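PDB 5UBA: pseudouridylate synthase RPUSD4, mitochondrial from Homo sapiens, which catalyses the isomerization of uridine to pseudouridine in mitochondrial RNAs, including 16S mitochondrial ribosomal RNA, a modification needed to assemble a functional mitochondrial ribosome. Local coordinates for residues A[77-82]-A[97-102]; A[212-217]-A[228-233]. One frame throughout, in Å; residues are numbered along the deposited sequence.

Overall arrangement
Both contacts belong to the pseudouridine synthase domain of this RluA-family enzyme, a single chain, and they sit on opposite sides of its centre. Interaction 1 closes along the chain before interaction 2 opens; their centres are about 34 Å apart, their nearest atoms about 12 Å. Residues 77-82 lead from edge strand 77-78 of the four-stranded antiparallel sheet toward Asp83, the active-site residue by similarity, while helix 96-107 packs beside them. Residues 212-217 and 228-233 bracket a calcium-binding loop beside strand 112-120 of the mixed sheet. Side chain to side chain, Leu78 and Asp216 lie about 12 and 9 Å from Asp83, so each contact has a residue within about 12 Å of the probable active site.

Interaction 1 of 2, residues A[77-82]-A[97-102]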
loop_
_atom_site.group_PDB
_atom_site.type_symbol
_atom_site.label_atom_id
_atom_site.label_comp_id
_atom_site.label_asym_id
_atom_site.label_seq_id
_atom_site.Cartn_x
_atom_site.Cartn_y
_atom_site.Cartn_z
ATOM N N HIS A 77 5.926 2.320 19.714
ATOM C CA HIS A 77 6.652 1.323 18.959
ATOM C C HIS A 77 5.943 0.948 17.669
ATOM O O HIS A 77 4.728 0.748 17.644
ATOM C CB HIS A 77 6.772 0.058 19.805
ATOM C CG HIS A 77 7.509 0.287 21.078
ATOM N ND1 HIS A 77 8.868 0.120 21.182
ATOM C CD2 HIS A 77 7.079 0.703 22.288
ATOM C CE1 HIS A 77 9.251 0.432 22.409
ATOM N NE2 HIS A 77 8.186 0.793 23.099
ATOM N N LEU A 78 6.749 0.802 16.631
ATOM C CA LEU A 78 6.304 0.264 15.338
ATOM C C LEU A 78 5.906 -1.203 15.493
ATOM O O LEU A 78 6.563 -1.972 16.224
ATOM C CB LEU A 78 7.429 0.324 14.307
ATOM C CG LEU A 78 7.957 1.701 13.899
ATOM C CD1 LEU A 78 9.185 1.573 13.013
ATOM C CD2 LEU A 78 6.859 2.524 13.231
ATOM N N CYS A 79 4.815 -1.567 14.818
ATOM C CA CYS A 79 4.364 -2.975 14.717
ATOM C C CYS A 79 4.444 -3.594 13.329
ATOM O O CYS A 79 4.351 -4.808 13.206
ATOM C CB CYS A 79 2.928 -3.053 15.184
ATOM S SG CYS A 79 2.684 -2.592 16.920
ATOM N N HIS A 80 4.499 -2.771 12.296
ATOM C CA HIS A 80 4.553 -3.190 10.902
ATOM C C HIS A 80 4.874 -1.962 10.071
ATOM O O HIS A 80 4.847 -0.834 10.573
ATOM C CB HIS A 80 3.232 -3.820 10.452
ATOM C CG HIS A 80 2.080 -2.874 10.438
ATOM N ND1 HIS A 80 1.396 -2.573 9.274
ATOM C CD2 HIS A 80 1.461 -2.195 11.436
ATOM C CE1 HIS A 80 0.398 -1.757 9.567
ATOM N NE2 HIS A 80 0.443 -1.475 10.858
ATOM N N ARG A 81 5.173 -2.175 8.807
ATOM C CA ARG A 81 5.609 -1.064 7.960
ATOM C C ARG A 81 4.649 -0.880 6.795
ATOM O O ARG A 81 3.976 -1.820 6.371
ATOM C CB ARG A 81 7.062 -1.292 7.490
ATOM C CG ARG A 81 7.268 -2.194 6.277
ATOM C CD ARG A 81 6.730 -3.597 6.455
ATOM N N LEU A 82 4.557 0.360 6.340
ATOM C CA LEU A 82 3.915 0.741 5.091
ATOM C C LEU A 82 4.933 1.506 4.291
ATOM O O LEU A 82 5.765 2.208 4.861
ATOM C CB LEU A 82 2.726 1.676 5.329
ATOM C CG LEU A 82 1.470 1.140 5.995
ATOM C CD1 LEU A 82 0.419 2.237 6.059
ATOM C CD2 LEU A 82 0.946 -0.098 5.288
ATOM N N ASP A 97 6.818 -5.230 24.196
ATOM C CA ASP A 97 6.432 -6.634 24.096
ATOM C C ASP A 97 5.156 -6.790 23.295
ATOM O O ASP A 97 5.033 -7.748 22.524
ATOM C CB ASP A 97 6.300 -7.288 25.474
ATOM C CG ASP A 97 7.630 -7.427 26.176
ATOM O OD1 ASP A 97 8.675 -7.621 25.517
ATOM O OD2 ASP A 97 7.628 -7.340 27.410
ATOM N N MET A 98 4.237 -5.838 23.425
ATOM C CA MET A 98 3.028 -5.857 22.582
ATOM C C MET A 98 3.372 -5.597 21.115
ATOM O O MET A 98 2.809 -6.252 20.215
ATOM C CB MET A 98 1.996 -4.840 23.083
ATOM C CG MET A 98 0.698 -4.805 22.282
ATOM S SD MET A 98 -0.122 -6.415 22.169
ATOM C CE MET A 98 -0.443 -6.801 23.892
ATOM N N ALA A 99 4.306 -4.668 20.857
ATOM C CA ALA A 99 4.816 -4.463 19.502
ATOM C C ALA A 99 5.351 -5.764 18.935
ATOM O O ALA A 99 5.039 -6.106 17.803
ATOM C CB ALA A 99 5.900 -3.396 19.448
ATOM N N HIS A 100 6.132 -6.497 19.736
ATOM C CA HIS A 100 6.655 -7.785 19.280
ATOM C C HIS A 100 5.535 -8.784 19.014
ATOM O O HIS A 100 5.606 -9.524 18.028
ATOM C CB HIS A 100 7.644 -8.378 20.295
ATOM C CG HIS A 100 8.952 -7.665 20.329
ATOM N ND1 HIS A 100 9.862 -7.837 21.352
ATOM C CD2 HIS A 100 9.504 -6.770 19.477
ATOM C CE1 HIS A 100 10.920 -7.080 21.119
ATOM N NE2 HIS A 100 10.728 -6.423 19.990
ATOM N N GLN A 101 4.521 -8.780 19.868
ATOM C CA GLN A 101 3.361 -9.673 19.690
ATOM C C GLN A 101 2.647 -9.394 18.360
ATOM O O GLN A 101 2.351 -10.308 17.565
ATOM C CB GLN A 101 2.410 -9.523 20.859
ATOM C CG GLN A 101 1.311 -10.557 20.905
ATOM C CD GLN A 101 0.388 -10.362 22.091
ATOM O OE1 GLN A 101 0.817 -9.918 23.162
ATOM N NE2 GLN A 101 -0.877 -10.692 21.911
ATOM N N VAL A 102 2.434 -8.118 18.076
ATOM C CA VAL A 102 1.782 -7.732 16.825
ATOM C C VAL A 102 2.652 -8.044 15.608
ATOM O O VAL A 102 2.127 -8.521 14.596
ATOM C CB VAL A 102 1.346 -6.250 16.845
ATOM C CG1 VAL A 102 0.674 -5.873 15.523
ATOM C CG2 VAL A 102 0.356 -6.041 17.975
#
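Cys79 and Ala99 mark the closest approach of the two backbones, their CA atoms 5.0 Å apart, where the chain leaves strand 77-78 and passes along one side of helix 96-107. Between the two segments the contact is one of van der Waals packing, with no hydrogen bond running across.

The packing rests on four small or compact groups. Ala99 sends its methyl toward the strand end, and Ala99 CB meets the root of the histidine side chain at His77 CB, 3.6 Å away; the imidazole itself is only approached obliquely. The same methyl lies against the backbone, with Leu78 O 3.6 Å from Ala99 CB. With chi1 at -63°, the Cys79 thiol swings back beside its own backbone N, which carries SG along the helix surface to 3.8 Å from Ala99 CA. Cys79 CB, meanwhile, touches one branch of the next turn, lying 3.6 Å from Val102 CG1. SG and CB of Cys79 both rest against the valine, each 3.9 Å from Val102 CB. Ala99 and Val102, three residues apart, form one apolar strip on the helix; having only a methyl at Ala99 is consistent with the close approach of the backbones.

The polar link lies just beyond the segment on the same helix, where Gln103 NE2 gives a hydrogen bond to Leu78 O.

The contact docks helix 96-107 against the end of an edge strand in the pseudouridine synthase domain, on the chain that runs on to Asp83, the active-site residue by similarity. Strand 77-78 is tied to strand 89-93 through backbone bonds between His77 and Ala93. Cys79 also touches Ala93, which places the thiol between sheet and helix, whereas Leu78 points the other way, onto Ile57, Thr58 and Leu61 of helix 57-69. The strand end is therefore packed between two helices.

Interaction 2 of 2, residues A[212-217]-A[228-233]; sequences PILGDH and QKLSVG. With CA (calcium ion), chain E.
Gln228 reaches into the turn at 213-216 and grips it with both ends of its side-chain amide. The chain gets there stretched out: CG stands anti to the backbone N (chi1 178°), the chain stays extended beyond CG, and the turn at chi3 sets the amide. Gly215 N then donates to Gln228 OE1 at 2.8 Å, and Gln228 NE2 donates to Ile213 O at 2.9 Å. That carbonyl already closes the type II turn by accepting from Asp216 N at 2.9 Å; the glutamine amide arrives over the opposite face of its plane, 44° out of it.

At the other end of the residue, Gln228 N points almost straight at His217 ND1, 2.9 Å away and in the ring plane, with an angle of 177° at the hydrogen. His217 ND1 is therefore the acceptor, which fits the proton lying on NE2, bonded to Ile248 O. Gly215 O sits against one face of the His217 ring, 3.1 Å from its plane and offset toward the rim. Leu214 lays CD1 against Leu230 CD1 at 4.2 Å.

Replacing Gln228 with a leucine would probably leave Gly215 N without its acceptor and Ile213 O without its second donor, loosening the hold on the turn.

Chemically, the contact pins both ends of a calcium loop: His217 O binds the calcium ion at 2.3 Å, together with a water and the carbonyls of Ser220, Asn223 and Ala226, while Ser220 OG bonds Gln228 NE2. Hydrogen bonds of the buried glutamine amide and metal coordination thus fix the same loop, beside Asp216 in its salt bridge with Arg202.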
loop_
_atom_site.group_PDB
_atom_site.type_symbol
_atom_site.label_atom_id
_atom_site.label_comp_id
_atom_site.label_asym_id
_atom_site.label_seq_id
_atom_site.Cartn_x
_atom_site.Cartn_y
_atom_site.Cartn_z
ATOM N N PRO A 212 -1.223 -1.685 -14.057
ATOM C CA PRO A 212 -0.469 -0.950 -13.034
ATOM C C PRO A 212 -1.344 0.013 -12.257
ATOM O O PRO A 212 -2.340 0.544 -12.750
ATOM C CB PRO A 212 0.592 -0.192 -13.822
ATOM C CG PRO A 212 0.028 -0.085 -15.195
ATOM C CD PRO A 212 -0.846 -1.288 -15.421
ATOM N N ILE A 213 -0.958 0.246 -11.014
ATOM C CA ILE A 213 -1.671 1.225 -10.209
ATOM C C ILE A 213 -1.506 2.619 -10.811
ATOM O O ILE A 213 -0.419 2.959 -11.308
ATOM C CB ILE A 213 -1.143 1.170 -8.760
ATOM C CG1 ILE A 213 -1.411 -0.219 -8.157
ATOM C CG2 ILE A 213 -1.753 2.258 -7.897
ATOM C CD1 ILE A 213 -0.900 -0.375 -6.758
ATOM N N LEU A 214 -2.572 3.417 -10.740
ATOM C CA LEU A 214 -2.555 4.800 -11.182
ATOM C C LEU A 214 -1.465 5.552 -10.412
ATOM O O LEU A 214 -1.435 5.495 -9.175
ATOM C CB LEU A 214 -3.898 5.473 -10.940
ATOM C CG LEU A 214 -4.023 6.943 -11.349
ATOM C CD1 LEU A 214 -3.832 7.146 -12.845
ATOM C CD2 LEU A 214 -5.382 7.462 -10.925
ATOM N N GLY A 215 -0.564 6.206 -11.135
ATOM C CA GLY A 215 0.534 6.910 -10.508
ATOM C C GLY A 215 1.779 6.102 -10.307
ATOM O O GLY A 215 2.735 6.619 -9.787
ATOM N N ASP A 216 1.778 4.826 -10.712
ATOM C CA ASP A 216 2.952 3.993 -10.526
ATOM C C ASP A 216 3.935 4.169 -11.687
ATOM O O ASP A 216 4.034 3.325 -12.562
ATOM C CB ASP A 216 2.590 2.515 -10.338
ATOM C CG ASP A 216 3.715 1.743 -9.706
ATOM O OD1 ASP A 216 4.879 2.220 -9.729
ATOM O OD2 ASP A 216 3.437 0.680 -9.106
ATOM N N HIS A 217 4.662 5.264 -11.633
ATOM C CA HIS A 217 5.616 5.557 -12.702
ATOM C C HIS A 217 6.696 4.496 -12.771
ATOM O O HIS A 217 7.053 4.019 -13.893
ATOM C CB HIS A 217 6.156 6.966 -12.515
ATOM C CG HIS A 217 5.057 7.947 -12.337
ATOM N ND1 HIS A 217 4.108 8.157 -13.306
ATOM C CD2 HIS A 217 4.654 8.652 -11.255
ATOM C CE1 HIS A 217 3.213 9.018 -12.861
ATOM N NE2 HIS A 217 3.505 9.313 -11.604
ATOM N N GLN A 228 4.211 7.255 -16.081
ATOM C CA GLN A 228 3.178 6.348 -16.553
ATOM C C GLN A 228 2.435 6.923 -17.762
ATOM O O GLN A 228 2.007 8.071 -17.740
ATOM C CB GLN A 228 2.208 6.079 -15.406
ATOM C CG GLN A 228 1.057 5.191 -15.731
ATOM C CD GLN A 228 0.236 4.895 -14.501
ATOM O OE1 GLN A 228 -0.382 5.799 -13.918
ATOM N NE2 GLN A 228 0.235 3.648 -14.095
ATOM N N LYS A 229 2.287 6.113 -18.803
ATOM C CA LYS A 229 1.543 6.501 -20.011
ATOM C C LYS A 229 0.056 6.275 -19.799
ATOM O O LYS A 229 -0.362 5.168 -19.437
ATOM C CB LYS A 229 2.054 5.706 -21.223
ATOM C CG LYS A 229 3.541 5.869 -21.491
ATOM N N LEU A 230 -0.728 7.336 -19.962
ATOM C CA LEU A 230 -2.173 7.305 -19.806
ATOM C C LEU A 230 -2.819 7.683 -21.134
ATOM O O LEU A 230 -2.246 8.455 -21.923
ATOM C CB LEU A 230 -2.598 8.285 -18.719
ATOM C CG LEU A 230 -2.093 7.915 -17.314
ATOM C CD1 LEU A 230 -2.516 9.022 -16.353
ATOM C CD2 LEU A 230 -2.622 6.569 -16.842
ATOM N N SER A 231 -3.999 7.122 -21.372
ATOM C CA SER A 231 -4.732 7.348 -22.608
ATOM C C SER A 231 -5.264 8.764 -22.655
ATOM O O SER A 231 -5.388 9.435 -21.626
ATOM C CB SER A 231 -5.887 6.349 -22.744
ATOM O OG SER A 231 -7.006 6.695 -21.941
ATOM N N VAL A 232 -5.586 9.224 -23.862
ATOM C CA VAL A 232 -6.237 10.501 -24.045
ATOM C C VAL A 232 -7.517 10.608 -23.221
ATOM O O VAL A 232 -7.743 11.617 -22.579
ATOM C CB VAL A 232 -6.536 10.736 -25.537
ATOM C CG1 VAL A 232 -7.206 12.083 -25.741
ATOM C CG2 VAL A 232 -5.239 10.656 -26.318
ATOM N N GLY A 233 -8.327 9.551 -23.207
ATOM C CA GLY A 233 -9.605 9.552 -22.482
ATOM C C GLY A 233 -9.446 9.612 -20.963
ATOM O O GLY A 233 -10.207 10.313 -20.297
HETATM CA CA CA E . 7.375 4.128 -16.159
HETATM O O HOH W 1 6.352 4.804 -18.136
#